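Local coordinates for cryptic loci regulator 2 (Schizosaccharomyces pombe 972h-, PDB 5IKJ), which acts upstream of histone deacetylases in heterochromatic silencing and is needed for nucleosome positioning and gene silencing by the SHREC repressor complex, at residues L153-S158 / G165-W170; R178-V183 / C204-C209; N392-I397 / T409-I414; G429-Q434 / C476-S481. All coordinates share one frame; numbering follows the deposited sequence.

Contact 1: L153-S158 / G165-W170; sequences LYQRDS and GKREFW
Arg-156 lies over one face of the Trp-170 indole: its CD sits 3.4 Å from the centroid of the six-membered ring of Trp-170, 13° off the normal, a CH-pi contact. A bend at chi3 (83°) turns the guanidinium back across the indole, and the two planes end 20° apart. Glu-168 serves both partners. Its OE1 accepts from Trp-170 NE1 at 2.9 Å through the anti lone pair, with the oxygen in the ring plane, which fixes the rotation of the indole; the same OE1 makes only a long salt bridge to Arg-156 NH1.

Gln-155 and Phe-169 stand on the other face of the sheet, where the extended glutamine runs alongside the ring and brings OE1 to 3.6 Å from Phe-169 CE1. That oxygen is held by Lys-51 of helix 50-67. The NE2 end of Gln-155 rests over the centre of the Arg-167 guanidinium, while Asp-157 OD1 meets Arg-167 NE at the edge of that group, 2.6 Å away in a salt bridge.

The backbones put these groups in register. Arg-156 N to Glu-168 O is 2.7 Å and nearly linear, and the return bond from Glu-168 N to Arg-156 O measures 3.0 Å; the bonds between Tyr-154 and Trp-170 are more bent, and that from Tyr-154 N is weak. Pro-179 and Arg-181 pack on Trp-170. The arrangement is an antiparallel beta hairpin that pairs through strand 152-156 with strand 42-44 in a three-stranded sheet; the hairpin belongs to the same Clr2 family region as the zinc site.

Contact 2: R178-V183 / C204-C209; sequences RPFRSV and CCCVLC. With ZN (zinc ion), chain C.
Arg-178 and Leu-208 bring the two backbones nearest, 7.4 Å between their CA atoms, as the irregular segment 178-183 passes the first turn of helix 207-210 with no hydrogen bond between the segments. The contact packs against a zinc site of three cysteines and one histidine, in which Cys-204, Cys-206 and Cys-209 share the metal with His-189 of helix 183-195.

Leu-208 provides most of the apolar touch. Its CD1 methyl stands above the middle of the Phe-180 ring, 3.6 Å from the centroid and 10° off the normal, a CH-pi contact. Leu-208 CD1 also lies 3.4 Å from Arg-178 O, while the other branch, CD2, reaches Arg-178 CB. With CG opposite its carbonyl carbon (chi1 -62°), Leu-208 spreads its two methyls over the passing chain.

Phe-180 also turns its edge to the metal site. Cys-206 SG lies near the plane of the ring, a sulfur-aromatic contact that sets the aromatic group directly beside a zinc ligand. Asp-185 of helix 183-195 touches Phe-180 as well, and the side chain of Ser-182 caps that helix at its start.

The thiolates are further held by backbone N-H groups. Cys-206 N donates to Cys-204 SG at 3.4 Å, and Cys-206, the N-cap of helix 207-210, accepts a capping bond from Cys-209 N. Such bonds would probably temper the negative charge gathered around the zinc ion, which Cys-206 SG binds at 2.4 Å.

Contact 3: N392-I397 / T409-I414; sequences NDLCVI and TSFMYI
Strands 394-397 and 411-414 form an antiparallel pair within the mixed sheet of the Clr2 region assigned to the SH3 clan, their short axes 4.4 Å apart and 138° between their directions. Cys-395 and Met-412 are the hydrogen-bonded pair: Met-412 N reaches Cys-395 O at 2.7 Å, and Cys-395 N returns a longer bond to Met-412 O. The pairing runs on past the start of strand 394-397, where Ile-414 N donates almost straight to Asp-393 O.

Beyond this, Tyr-413 OH gives a 2.6 Å hydrogen bond to Asn-392 OD1, the oxygen approaching the rim of the ring. The tyrosine CG lies trans to its own backbone N (chi1 176°), which carries the ring along the strand toward Asn-392; amide and ring planes are 50° apart. The remaining amide nitrogen of Asn-392 is bonded by Thr-235 and by an acidic side chain of another protein chain.

Leu-394, Phe-411 and Tyr-413 pack together on one side. A single methyl, Leu-394 CD2, lies between the two rings, 3.9 Å from Phe-411 CE1 and 3.7 Å from Tyr-413 CD1. On the opposite face Cys-395 SG rests 3.6 Å from Ile-414 CD1 and also touches Met-412 CB, while Ile-397 CG2 reaches that same CB.

Ser-410 and Phe-411 both face Trp-432, a classic beta bulge against strand 425-436. Helix 461-469 covers Leu-394 and Phe-411 through Leu-463, its Arg-462 forms a salt bridge with Asp-393, and strand 491-494 pairs with the other edge of strand 394-397.

Contact 4: G429-Q434 / C476-S481; sequences GSLWTQ and CLHDKS
Leu-431 N donates to His-478 NE2 at 3.1 Å, and Leu-477 N returns a bond of the same length to Leu-431 O. The imidazole takes the N-H almost exactly in its plane, on NE2, so the ring stands in for a backbone acceptor. Its other nitrogen, ND1, donates to Asp-479 O at 2.8 Å, and these two bonds fix both the rotation of the ring and the position of its hydrogen. With CG placed between backbone N and carbonyl carbon (chi1 61°), His-478 points back at strand 425-436, where Ser-430 CA also meets its edge.

Cys-476 lies over one face of Trp-432. Its CB is 4.0 Å above the centre of the six-membered ring and SG leans over the five-membered ring, a sulfur-aromatic contact. Trp-432 NE1 is tied to Ser-430 OG at 3.0 Å, which holds the indole flat under the cysteine, and Phe-411 meets the same indole. Leu-477 crosses Thr-433 at about a right angle, CD2 to CG2.

Asp-479 OD1 accepts from both N and OG of Ser-481, closing an Asx turn in the connection between strands 472-476 and 482-487, both of which pair antiparallel with strand 425-436.

In the fold
The four contacts fall into two pairs at opposite sides of the chain's centre. Contacts 1 and 2 lie in one family region, their centres 15 Å apart, and touch where Trp-170 CE3 meets Pro-179 CG at 3.5 Å; the hairpin is thereby joined to the segment that packs on the zinc site. Contacts 3 and 4 have centres 10 Å apart in the second region and are joined because strand 411-419 of contact 3 lies next to strand 425-436 of contact 4 in one sheet, with Tyr-413 N probably hydrogen-bonded to Ser-430 O at 2.7 Å. Between the pairs there is no touch: contacts 2 and 3 stay about 25 Å apart at their nearest atoms, so contact 3 lies well away from the zinc-site contact.

Contact 1: L153-S158 / G165-W170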
loop_
_atom_site.group_PDB
_atom_site.type_symbol
_atom_site.label_atom_id
_atom_site.label_comp_id
_atom_site.label_asym_id
_atom_site.label_seq_id
_atom_site.Cartn_x
_atom_site.Cartn_y
_atom_site.Cartn_z
ATOM N N LEU A 153 12.936 13.458 30.368
ATOM C CA LEU A 153 12.100 14.552 29.894
ATOM C C LEU A 153 12.308 15.794 30.755
ATOM O O LEU A 153 12.630 15.705 31.942
ATOM C CB LEU A 153 10.627 14.139 29.915
ATOM C CG LEU A 153 9.605 15.144 29.383
ATOM C CD1 LEU A 153 9.762 15.338 27.883
ATOM C CD2 LEU A 153 8.197 14.685 29.726
ATOM N N TYR A 154 12.119 16.961 30.139
ATOM C CA TYR A 154 12.326 18.233 30.818
ATOM C C TYR A 154 11.325 19.259 30.308
ATOM O O TYR A 154 10.850 19.175 29.173
ATOM C CB TYR A 154 13.742 18.778 30.598
ATOM C CG TYR A 154 14.847 17.912 31.151
ATOM C CD1 TYR A 154 15.312 16.811 30.445
ATOM C CD2 TYR A 154 15.440 18.207 32.370
ATOM C CE1 TYR A 154 16.327 16.022 30.943
ATOM C CE2 TYR A 154 16.455 17.422 32.878
ATOM C CZ TYR A 154 16.895 16.331 32.161
ATOM O OH TYR A 154 17.907 15.545 32.664
ATOM N N GLN A 155 11.014 20.229 31.165
ATOM C CA GLN A 155 10.321 21.447 30.766
ATOM C C GLN A 155 11.337 22.580 30.702
ATOM O O GLN A 155 12.097 22.788 31.653
ATOM C CB GLN A 155 9.205 21.802 31.751
ATOM C CG GLN A 155 8.286 22.918 31.265
ATOM C CD GLN A 155 7.180 23.245 32.252
ATOM O OE1 GLN A 155 6.039 22.814 32.088
ATOM N NE2 GLN A 155 7.513 24.019 33.281
ATOM N N ARG A 156 11.357 23.302 29.584
ATOM C CA ARG A 156 12.264 24.429 29.408
ATOM C C ARG A 156 11.461 25.701 29.187
ATOM O O ARG A 156 10.549 25.730 28.354
ATOM C CB ARG A 156 13.218 24.217 28.232
ATOM C CG ARG A 156 14.431 25.141 28.283
ATOM C CD ARG A 156 15.331 24.969 27.073
ATOM N NE ARG A 156 14.858 25.735 25.921
ATOM C CZ ARG A 156 15.501 26.753 25.353
ATOM N NH1 ARG A 156 14.963 27.365 24.307
ATOM N NH2 ARG A 156 16.678 27.164 25.808
ATOM N N ASP A 157 11.807 26.746 29.932
ATOM C CA ASP A 157 11.214 28.057 29.731
ATOM C C ASP A 157 11.869 28.752 28.545
ATOM O O ASP A 157 13.062 28.581 28.276
ATOM C CB ASP A 157 11.372 28.912 30.988
ATOM C CG ASP A 157 10.776 28.256 32.217
ATOM O OD1 ASP A 157 9.751 27.555 32.081
ATOM O OD2 ASP A 157 11.336 28.437 33.319
ATOM N N SER A 158 11.073 29.539 27.828
ATOM C CA SER A 158 11.605 30.295 26.704
ATOM C C SER A 158 12.668 31.273 27.188
ATOM O O SER A 158 12.602 31.796 28.304
ATOM C CB SER A 158 10.485 31.046 25.987
ATOM O OG SER A 158 9.913 32.029 26.833
ATOM N N GLY A 165 8.350 33.049 25.240
ATOM C CA GLY A 165 7.433 32.659 26.281
ATOM C C GLY A 165 6.914 31.240 26.324
ATOM O O GLY A 165 6.906 30.647 27.380
ATOM N N LYS A 166 6.496 30.696 25.195
ATOM C CA LYS A 166 5.928 29.354 25.170
ATOM C C LYS A 166 6.897 28.338 25.762
ATOM O O LYS A 166 8.114 28.421 25.565
ATOM C CB LYS A 166 5.562 28.960 23.739
ATOM C CG LYS A 166 4.132 28.476 23.597
ATOM C CD LYS A 166 3.724 28.331 22.143
ATOM C CE LYS A 166 2.225 28.123 22.009
ATOM N NZ LYS A 166 1.723 27.062 22.924
ATOM N N ARG A 167 6.346 27.372 26.493
ATOM C CA ARG A 167 7.144 26.316 27.097
ATOM C C ARG A 167 7.491 25.248 26.067
ATOM O O ARG A 167 6.714 24.956 25.154
ATOM C CB ARG A 167 6.397 25.669 28.266
ATOM C CG ARG A 167 7.009 25.929 29.631
ATOM C CD ARG A 167 6.789 27.361 30.083
ATOM N NE ARG A 167 7.211 27.562 31.467
ATOM C CZ ARG A 167 6.434 27.370 32.530
ATOM N NH1 ARG A 167 5.177 26.971 32.386
ATOM N NH2 ARG A 167 6.917 27.579 33.747
ATOM N N GLU A 168 8.673 24.662 26.229
ATOM C CA GLU A 168 9.128 23.557 25.400
ATOM C C GLU A 168 9.483 22.372 26.285
ATOM O O GLU A 168 9.977 22.537 27.404
ATOM C CB GLU A 168 10.339 23.960 24.554
ATOM C CG GLU A 168 10.020 25.007 23.500
ATOM C CD GLU A 168 11.241 25.456 22.724
ATOM O OE1 GLU A 168 12.321 24.858 22.908
ATOM O OE2 GLU A 168 11.120 26.412 21.928
ATOM N N PHE A 169 9.223 21.171 25.776
ATOM C CA PHE A 169 9.474 19.933 26.506
ATOM C C PHE A 169 10.584 19.171 25.790
ATOM O O PHE A 169 10.367 18.621 24.704
ATOM C CB PHE A 169 8.196 19.103 26.615
ATOM C CG PHE A 169 7.076 19.820 27.315
ATOM C CD1 PHE A 169 7.015 19.853 28.698
ATOM C CD2 PHE A 169 6.090 20.469 26.591
ATOM C CE1 PHE A 169 5.988 20.516 29.346
ATOM C CE2 PHE A 169 5.061 21.133 27.232
ATOM C CZ PHE A 169 5.011 21.156 28.613
ATOM N N TRP A 170 11.764 19.138 26.401
ATOM C CA TRP A 170 12.953 18.559 25.792
ATOM C C TRP A 170 13.203 17.158 26.336
ATOM O O TRP A 170 13.095 16.920 27.544
ATOM C CB TRP A 170 14.179 19.439 26.047
ATOM C CG TRP A 170 14.172 20.730 25.286
ATOM C CD1 TRP A 170 13.112 21.304 24.647
ATOM C CD2 TRP A 170 15.286 21.602 25.080
ATOM N NE1 TRP A 170 13.498 22.484 24.057
ATOM C CE2 TRP A 170 14.828 22.689 24.308
ATOM C CE3 TRP A 170 16.627 21.571 25.474
ATOM C CZ2 TRP A 170 15.665 23.733 23.921
ATOM C CZ3 TRP A 170 17.454 22.608 25.093
ATOM C CH2 TRP A 170 16.971 23.677 24.325
#

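Contact 2: R178-V183 / C204-C209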
loop_
_atom_site.group_PDB
_atom_site.type_symbol
_atom_site.label_atom_id
_atom_site.label_comp_id
_atom_site.label_asym_id
_atom_site.label_seq_id
_atom_site.Cartn_x
_atom_site.Cartn_y
_atom_site.Cartn_z
ATOM N N ARG A 178 22.140 15.630 21.860
ATOM C CA ARG A 178 21.200 16.712 21.645
ATOM C C ARG A 178 19.790 16.295 22.047
ATOM O O ARG A 178 19.438 15.114 21.979
ATOM C CB ARG A 178 21.203 17.141 20.175
ATOM C CG ARG A 178 22.508 17.777 19.746
ATOM C CD ARG A 178 22.500 18.162 18.282
ATOM N NE ARG A 178 23.820 18.607 17.846
ATOM C CZ ARG A 178 24.052 19.316 16.746
ATOM N NH1 ARG A 178 23.048 19.682 15.960
ATOM N NH2 ARG A 178 25.292 19.668 16.437
ATOM N N PRO A 179 18.967 17.247 22.476
ATOM C CA PRO A 179 17.596 16.919 22.869
ATOM C C PRO A 179 16.646 16.892 21.685
ATOM O O PRO A 179 16.872 17.532 20.657
ATOM C CB PRO A 179 17.230 18.060 23.824
ATOM C CG PRO A 179 18.008 19.222 23.296
ATOM C CD PRO A 179 19.294 18.658 22.750
ATOM N N PHE A 180 15.568 16.126 21.845
ATOM C CA PHE A 180 14.383 16.273 21.007
ATOM C C PHE A 180 13.533 17.378 21.622
ATOM O O PHE A 180 12.997 17.214 22.724
ATOM C CB PHE A 180 13.593 14.969 20.916
ATOM C CG PHE A 180 14.266 13.894 20.104
ATOM C CD1 PHE A 180 14.181 13.893 18.721
ATOM C CD2 PHE A 180 14.960 12.869 20.726
ATOM C CE1 PHE A 180 14.788 12.899 17.973
ATOM C CE2 PHE A 180 15.569 11.873 19.984
ATOM C CZ PHE A 180 15.483 11.887 18.608
ATOM N N ARG A 181 13.415 18.505 20.924
ATOM C CA ARG A 181 12.773 19.684 21.488
ATOM C C ARG A 181 11.256 19.661 21.360
ATOM O O ARG A 181 10.593 20.572 21.867
ATOM C CB ARG A 181 13.337 20.944 20.829
ATOM C CG ARG A 181 14.854 20.994 20.858
ATOM C CD ARG A 181 15.381 22.387 20.584
ATOM N NE ARG A 181 16.840 22.413 20.550
ATOM C CZ ARG A 181 17.575 23.517 20.639
ATOM N NH1 ARG A 181 16.994 24.701 20.778
ATOM N NH2 ARG A 181 18.897 23.434 20.598
ATOM N N SER A 182 10.694 18.648 20.706
ATOM C CA SER A 182 9.252 18.467 20.649
ATOM C C SER A 182 8.951 16.977 20.657
ATOM O O SER A 182 9.780 16.159 20.251
ATOM C CB SER A 182 8.639 19.118 19.402
ATOM O OG SER A 182 8.873 18.329 18.248
ATOM N N VAL A 183 7.754 16.629 21.136
ATOM C CA VAL A 183 7.323 15.236 21.097
ATOM C C VAL A 183 7.250 14.747 19.660
ATOM O O VAL A 183 7.429 13.553 19.390
ATOM C CB VAL A 183 5.968 15.077 21.817
ATOM C CG1 VAL A 183 4.882 15.881 21.107
ATOM C CG2 VAL A 183 5.582 13.608 21.914
ATOM N N CYS A 204 16.645 5.670 10.250
ATOM C CA CYS A 204 15.785 6.539 11.041
ATOM C C CYS A 204 15.572 7.866 10.327
ATOM O O CYS A 204 16.502 8.427 9.740
ATOM C CB CYS A 204 16.392 6.784 12.424
ATOM S SG CYS A 204 15.313 7.697 13.559
ATOM N N CYS A 205 14.340 8.368 10.385
ATOM C CA CYS A 205 13.983 9.634 9.759
ATOM C C CYS A 205 14.066 10.819 10.711
ATOM O O CYS A 205 13.817 11.951 10.285
ATOM C CB CYS A 205 12.563 9.560 9.186
ATOM S SG CYS A 205 12.259 8.167 8.081
ATOM N N CYS A 206 14.410 10.596 11.978
ATOM C CA CYS A 206 14.346 11.668 12.958
ATOM C C CYS A 206 15.431 12.708 12.689
ATOM O O CYS A 206 16.412 12.459 11.983
ATOM C CB CYS A 206 14.486 11.114 14.376
ATOM S SG CYS A 206 16.172 11.113 15.026
ATOM N N VAL A 207 15.249 13.888 13.284
ATOM C CA VAL A 207 16.108 15.025 12.968
ATOM C C VAL A 207 17.529 14.788 13.457
ATOM O O VAL A 207 18.491 15.263 12.842
ATOM C CB VAL A 207 15.532 16.323 13.570
ATOM C CG1 VAL A 207 16.241 17.537 12.979
ATOM C CG2 VAL A 207 14.028 16.421 13.337
ATOM N N LEU A 208 17.696 14.056 14.561
ATOM C CA LEU A 208 19.017 13.915 15.162
ATOM C C LEU A 208 19.853 12.841 14.478
ATOM O O LEU A 208 21.087 12.903 14.529
ATOM C CB LEU A 208 18.878 13.613 16.656
ATOM C CG LEU A 208 18.181 14.693 17.491
ATOM C CD1 LEU A 208 18.137 14.286 18.957
ATOM C CD2 LEU A 208 18.859 16.049 17.343
ATOM N N CYS A 209 19.218 11.861 13.837
ATOM C CA CYS A 209 19.949 10.870 13.059
ATOM C C CYS A 209 20.122 11.281 11.606
ATOM O O CYS A 209 21.096 10.868 10.966
ATOM C CB CYS A 209 19.233 9.515 13.109
ATOM S SG CYS A 209 18.902 8.897 14.776
HETATM ZN ZN ZN C . 16.565 8.766 15.063
#

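Contact 3: N392-I397 / T409-I414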
loop_
_atom_site.group_PDB
_atom_site.type_symbol
_atom_site.label_atom_id
_atom_site.label_comp_id
_atom_site.label_asym_id
_atom_site.label_seq_id
_atom_site.Cartn_x
_atom_site.Cartn_y
_atom_site.Cartn_z
ATOM N N ASN A 392 0.552 -10.181 -4.273
ATOM C CA ASN A 392 -0.678 -10.614 -3.607
ATOM C C ASN A 392 -1.878 -10.464 -4.532
ATOM O O ASN A 392 -3.024 -10.646 -4.090
ATOM C CB ASN A 392 -0.934 -9.835 -2.311
ATOM C CG ASN A 392 -1.852 -10.571 -1.356
ATOM O OD1 ASN A 392 -1.714 -11.777 -1.149
ATOM N ND2 ASN A 392 -2.799 -9.846 -0.767
ATOM N N ASP A 393 -1.653 -10.143 -5.802
ATOM C CA ASP A 393 -2.709 -9.902 -6.772
ATOM C C ASP A 393 -2.990 -11.176 -7.568
ATOM O O ASP A 393 -2.296 -12.187 -7.440
ATOM C CB ASP A 393 -2.301 -8.752 -7.699
ATOM C CG ASP A 393 -3.446 -8.239 -8.547
ATOM O OD1 ASP A 393 -4.618 -8.539 -8.230
ATOM O OD2 ASP A 393 -3.169 -7.530 -9.535
ATOM N N LEU A 394 -4.035 -11.119 -8.394
ATOM C CA LEU A 394 -4.417 -12.220 -9.269
ATOM C C LEU A 394 -4.274 -11.771 -10.715
ATOM O O LEU A 394 -4.817 -10.729 -11.098
ATOM C CB LEU A 394 -5.855 -12.669 -8.990
ATOM C CG LEU A 394 -6.201 -12.894 -7.517
ATOM C CD1 LEU A 394 -7.687 -13.161 -7.346
ATOM C CD2 LEU A 394 -5.378 -14.038 -6.938
ATOM N N CYS A 395 -3.548 -12.553 -11.515
ATOM C CA CYS A 395 -3.277 -12.191 -12.898
ATOM C C CYS A 395 -3.444 -13.405 -13.801
ATOM O O CYS A 395 -3.269 -14.550 -13.376
ATOM C CB CYS A 395 -1.861 -11.620 -13.061
ATOM S SG CYS A 395 -0.540 -12.850 -12.901
ATOM N N VAL A 396 -3.783 -13.134 -15.058
ATOM C CA VAL A 396 -3.896 -14.158 -16.089
ATOM C C VAL A 396 -2.533 -14.342 -16.740
ATOM O O VAL A 396 -1.802 -13.370 -16.964
ATOM C CB VAL A 396 -4.965 -13.765 -17.129
ATOM C CG1 VAL A 396 -5.066 -14.813 -18.231
ATOM C CG2 VAL A 396 -6.318 -13.565 -16.459
ATOM N N ILE A 397 -2.186 -15.592 -17.051
ATOM C CA ILE A 397 -0.919 -15.911 -17.691
ATOM C C ILE A 397 -1.181 -16.837 -18.871
ATOM O O ILE A 397 -2.191 -17.540 -18.930
ATOM C CB ILE A 397 0.092 -16.562 -16.719
ATOM C CG1 ILE A 397 -0.415 -17.930 -16.243
ATOM C CG2 ILE A 397 0.359 -15.635 -15.540
ATOM C CD1 ILE A 397 0.571 -18.689 -15.382
ATOM N N THR A 409 -5.216 -23.690 -15.654
ATOM C CA THR A 409 -4.870 -22.514 -14.865
ATOM C C THR A 409 -5.711 -21.323 -15.306
ATOM O O THR A 409 -5.660 -20.912 -16.469
ATOM C CB THR A 409 -3.381 -22.200 -15.010
ATOM O OG1 THR A 409 -2.606 -23.295 -14.511
ATOM C CG2 THR A 409 -3.014 -20.936 -14.239
ATOM N N SER A 410 -6.480 -20.767 -14.371
ATOM C CA SER A 410 -7.259 -19.563 -14.634
ATOM C C SER A 410 -6.483 -18.297 -14.293
ATOM O O SER A 410 -6.581 -17.299 -15.014
ATOM C CB SER A 410 -8.565 -19.598 -13.838
ATOM O OG SER A 410 -9.318 -20.759 -14.143
ATOM N N PHE A 411 -5.710 -18.320 -13.209
ATOM C CA PHE A 411 -4.938 -17.155 -12.802
ATOM C C PHE A 411 -3.782 -17.600 -11.918
ATOM O O PHE A 411 -3.799 -18.690 -11.339
ATOM C CB PHE A 411 -5.809 -16.135 -12.061
ATOM C CG PHE A 411 -6.510 -16.696 -10.853
ATOM C CD1 PHE A 411 -5.831 -16.872 -9.658
ATOM C CD2 PHE A 411 -7.850 -17.035 -10.911
ATOM C CE1 PHE A 411 -6.475 -17.384 -8.547
ATOM C CE2 PHE A 411 -8.498 -17.546 -9.802
ATOM C CZ PHE A 411 -7.810 -17.720 -8.619
ATOM N N MET A 412 -2.776 -16.734 -11.826
ATOM C CA MET A 412 -1.702 -16.874 -10.853
ATOM C C MET A 412 -1.997 -15.980 -9.658
ATOM O O MET A 412 -2.352 -14.808 -9.827
ATOM C CB MET A 412 -0.345 -16.503 -11.456
ATOM C CG MET A 412 0.769 -16.310 -10.413
ATOM S SD MET A 412 2.338 -15.756 -11.099
ATOM C CE MET A 412 2.914 -17.250 -11.901
ATOM N N TYR A 413 -1.849 -16.533 -8.459
ATOM C CA TYR A 413 -1.904 -15.758 -7.221
ATOM C C TYR A 413 -0.478 -15.313 -6.913
ATOM O O TYR A 413 0.345 -16.101 -6.445
ATOM C CB TYR A 413 -2.512 -16.595 -6.102
ATOM C CG TYR A 413 -2.546 -15.941 -4.738
ATOM C CD1 TYR A 413 -2.514 -14.560 -4.593
ATOM C CD2 TYR A 413 -2.610 -16.718 -3.589
ATOM C CE1 TYR A 413 -2.546 -13.973 -3.339
ATOM C CE2 TYR A 413 -2.641 -16.143 -2.335
ATOM C CZ TYR A 413 -2.609 -14.771 -2.214
ATOM O OH TYR A 413 -2.641 -14.201 -0.960
ATOM N N ILE A 414 -0.188 -14.039 -7.180
ATOM C CA ILE A 414 1.190 -13.565 -7.211
ATOM C C ILE A 414 1.753 -13.513 -5.799
ATOM O O ILE A 414 1.151 -12.929 -4.888
ATOM C CB ILE A 414 1.266 -12.190 -7.893
ATOM C CG1 ILE A 414 0.759 -12.282 -9.335
ATOM C CG2 ILE A 414 2.697 -11.656 -7.874
ATOM C CD1 ILE A 414 0.550 -10.934 -9.999
#

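Contact 4: G429-Q434 / C476-S481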
loop_
_atom_site.group_PDB
_atom_site.type_symbol
_atom_site.label_atom_id
_atom_site.label_comp_id
_atom_site.label_asym_id
_atom_site.label_seq_id
_atom_site.Cartn_x
_atom_site.Cartn_y
_atom_site.Cartn_z
ATOM N N GLY A 429 4.226 -17.161 -8.165
ATOM C CA GLY A 429 2.991 -17.357 -7.429
ATOM C C GLY A 429 2.428 -18.737 -7.684
ATOM O O GLY A 429 2.979 -19.531 -8.454
ATOM N N SER A 430 1.313 -19.012 -7.014
ATOM C CA SER A 430 0.603 -20.272 -7.166
ATOM C C SER A 430 -0.428 -20.168 -8.283
ATOM O O SER A 430 -0.983 -19.098 -8.547
ATOM C CB SER A 430 -0.084 -20.663 -5.856
ATOM O OG SER A 430 -0.786 -19.562 -5.303
ATOM N N LEU A 431 -0.684 -21.299 -8.933
ATOM C CA LEU A 431 -1.586 -21.375 -10.073
ATOM C C LEU A 431 -2.899 -22.018 -9.646
ATOM O O LEU A 431 -2.905 -23.013 -8.915
ATOM C CB LEU A 431 -0.953 -22.180 -11.212
ATOM C CG LEU A 431 0.461 -21.742 -11.611
ATOM C CD1 LEU A 431 1.040 -22.686 -12.652
ATOM C CD2 LEU A 431 0.462 -20.308 -12.123
ATOM N N TRP A 432 -4.009 -21.447 -10.112
ATOM C CA TRP A 432 -5.337 -21.872 -9.700
ATOM C C TRP A 432 -6.236 -22.054 -10.914
ATOM O O TRP A 432 -5.959 -21.551 -12.005
ATOM C CB TRP A 432 -5.989 -20.854 -8.756
ATOM C CG TRP A 432 -5.243 -20.622 -7.484
ATOM C CD1 TRP A 432 -4.011 -20.050 -7.346
ATOM C CD2 TRP A 432 -5.689 -20.938 -6.162
ATOM N NE1 TRP A 432 -3.660 -20.001 -6.018
ATOM C CE2 TRP A 432 -4.673 -20.539 -5.271
ATOM C CE3 TRP A 432 -6.847 -21.524 -5.645
ATOM C CZ2 TRP A 432 -4.781 -20.709 -3.893
ATOM C CZ3 TRP A 432 -6.952 -21.693 -4.279
ATOM C CH2 TRP A 432 -5.925 -21.286 -3.418
ATOM N N THR A 433 -7.327 -22.782 -10.697
ATOM C CA THR A 433 -8.431 -22.859 -11.639
ATOM C C THR A 433 -9.707 -22.434 -10.925
ATOM O O THR A 433 -9.832 -22.582 -9.706
ATOM C CB THR A 433 -8.596 -24.277 -12.211
ATOM O OG1 THR A 433 -9.514 -24.247 -13.310
ATOM C CG2 THR A 433 -9.113 -25.246 -11.150
ATOM N N GLN A 434 -10.653 -21.898 -11.690
ATOM C CA GLN A 434 -11.934 -21.463 -11.153
ATOM C C GLN A 434 -13.055 -22.251 -11.814
ATOM O O GLN A 434 -13.002 -22.540 -13.013
ATOM C CB GLN A 434 -12.150 -19.959 -11.367
ATOM C CG GLN A 434 -12.311 -19.545 -12.820
ATOM C CD GLN A 434 -12.312 -18.038 -13.001
ATOM O OE1 GLN A 434 -11.665 -17.510 -13.905
ATOM N NE2 GLN A 434 -13.049 -17.337 -12.145
ATOM N N CYS A 476 -6.362 -24.855 -6.156
ATOM C CA CYS A 476 -4.962 -24.805 -6.555
ATOM C C CYS A 476 -4.605 -26.057 -7.344
ATOM O O CYS A 476 -4.995 -27.170 -6.980
ATOM C CB CYS A 476 -4.062 -24.678 -5.325
ATOM S SG CYS A 476 -2.334 -24.310 -5.701
ATOM N N LEU A 477 -3.857 -25.873 -8.430
ATOM C CA LEU A 477 -3.557 -26.956 -9.357
ATOM C C LEU A 477 -2.281 -27.719 -9.020
ATOM O O LEU A 477 -1.916 -28.634 -9.766
ATOM C CB LEU A 477 -3.434 -26.411 -10.786
ATOM C CG LEU A 477 -4.691 -25.955 -11.530
ATOM C CD1 LEU A 477 -4.318 -25.593 -12.959
ATOM C CD2 LEU A 477 -5.779 -27.019 -11.520
ATOM N N HIS A 478 -1.593 -27.381 -7.933
ATOM C CA HIS A 478 -0.284 -27.963 -7.673
ATOM C C HIS A 478 -0.066 -28.086 -6.172
ATOM O O HIS A 478 -0.899 -27.673 -5.360
ATOM C CB HIS A 478 0.821 -27.122 -8.319
ATOM C CG HIS A 478 0.885 -25.720 -7.802
ATOM N ND1 HIS A 478 1.513 -25.391 -6.620
ATOM C CD2 HIS A 478 0.389 -24.562 -8.299
ATOM C CE1 HIS A 478 1.406 -24.090 -6.416
ATOM N NE2 HIS A 478 0.730 -23.565 -7.420
ATOM N N ASP A 479 1.080 -28.661 -5.812
ATOM C CA ASP A 479 1.406 -28.889 -4.413
ATOM C C ASP A 479 1.529 -27.565 -3.669
ATOM O O ASP A 479 2.115 -26.600 -4.168
ATOM C CB ASP A 479 2.707 -29.686 -4.303
ATOM C CG ASP A 479 2.871 -30.352 -2.951
ATOM O OD1 ASP A 479 3.210 -29.650 -1.975
ATOM O OD2 ASP A 479 2.665 -31.581 -2.867
ATOM N N LYS A 480 0.977 -27.534 -2.456
ATOM C CA LYS A 480 0.928 -26.310 -1.667
ATOM C C LYS A 480 2.312 -25.752 -1.360
ATOM O O LYS A 480 2.430 -24.562 -1.049
ATOM C CB LYS A 480 0.178 -26.589 -0.363
ATOM C CG LYS A 480 -0.515 -25.395 0.264
ATOM C CD LYS A 480 -1.268 -25.837 1.510
ATOM C CE LYS A 480 -1.551 -24.686 2.456
ATOM N NZ LYS A 480 -1.994 -25.185 3.788
ATOM N N SER A 481 3.358 -26.573 -1.441
ATOM C CA SER A 481 4.687 -26.174 -0.998
ATOM C C SER A 481 5.574 -25.650 -2.121
ATOM O O SER A 481 6.680 -25.179 -1.840
ATOM C CB SER A 481 5.386 -27.354 -0.306
ATOM O OG SER A 481 5.584 -28.433 -1.204
#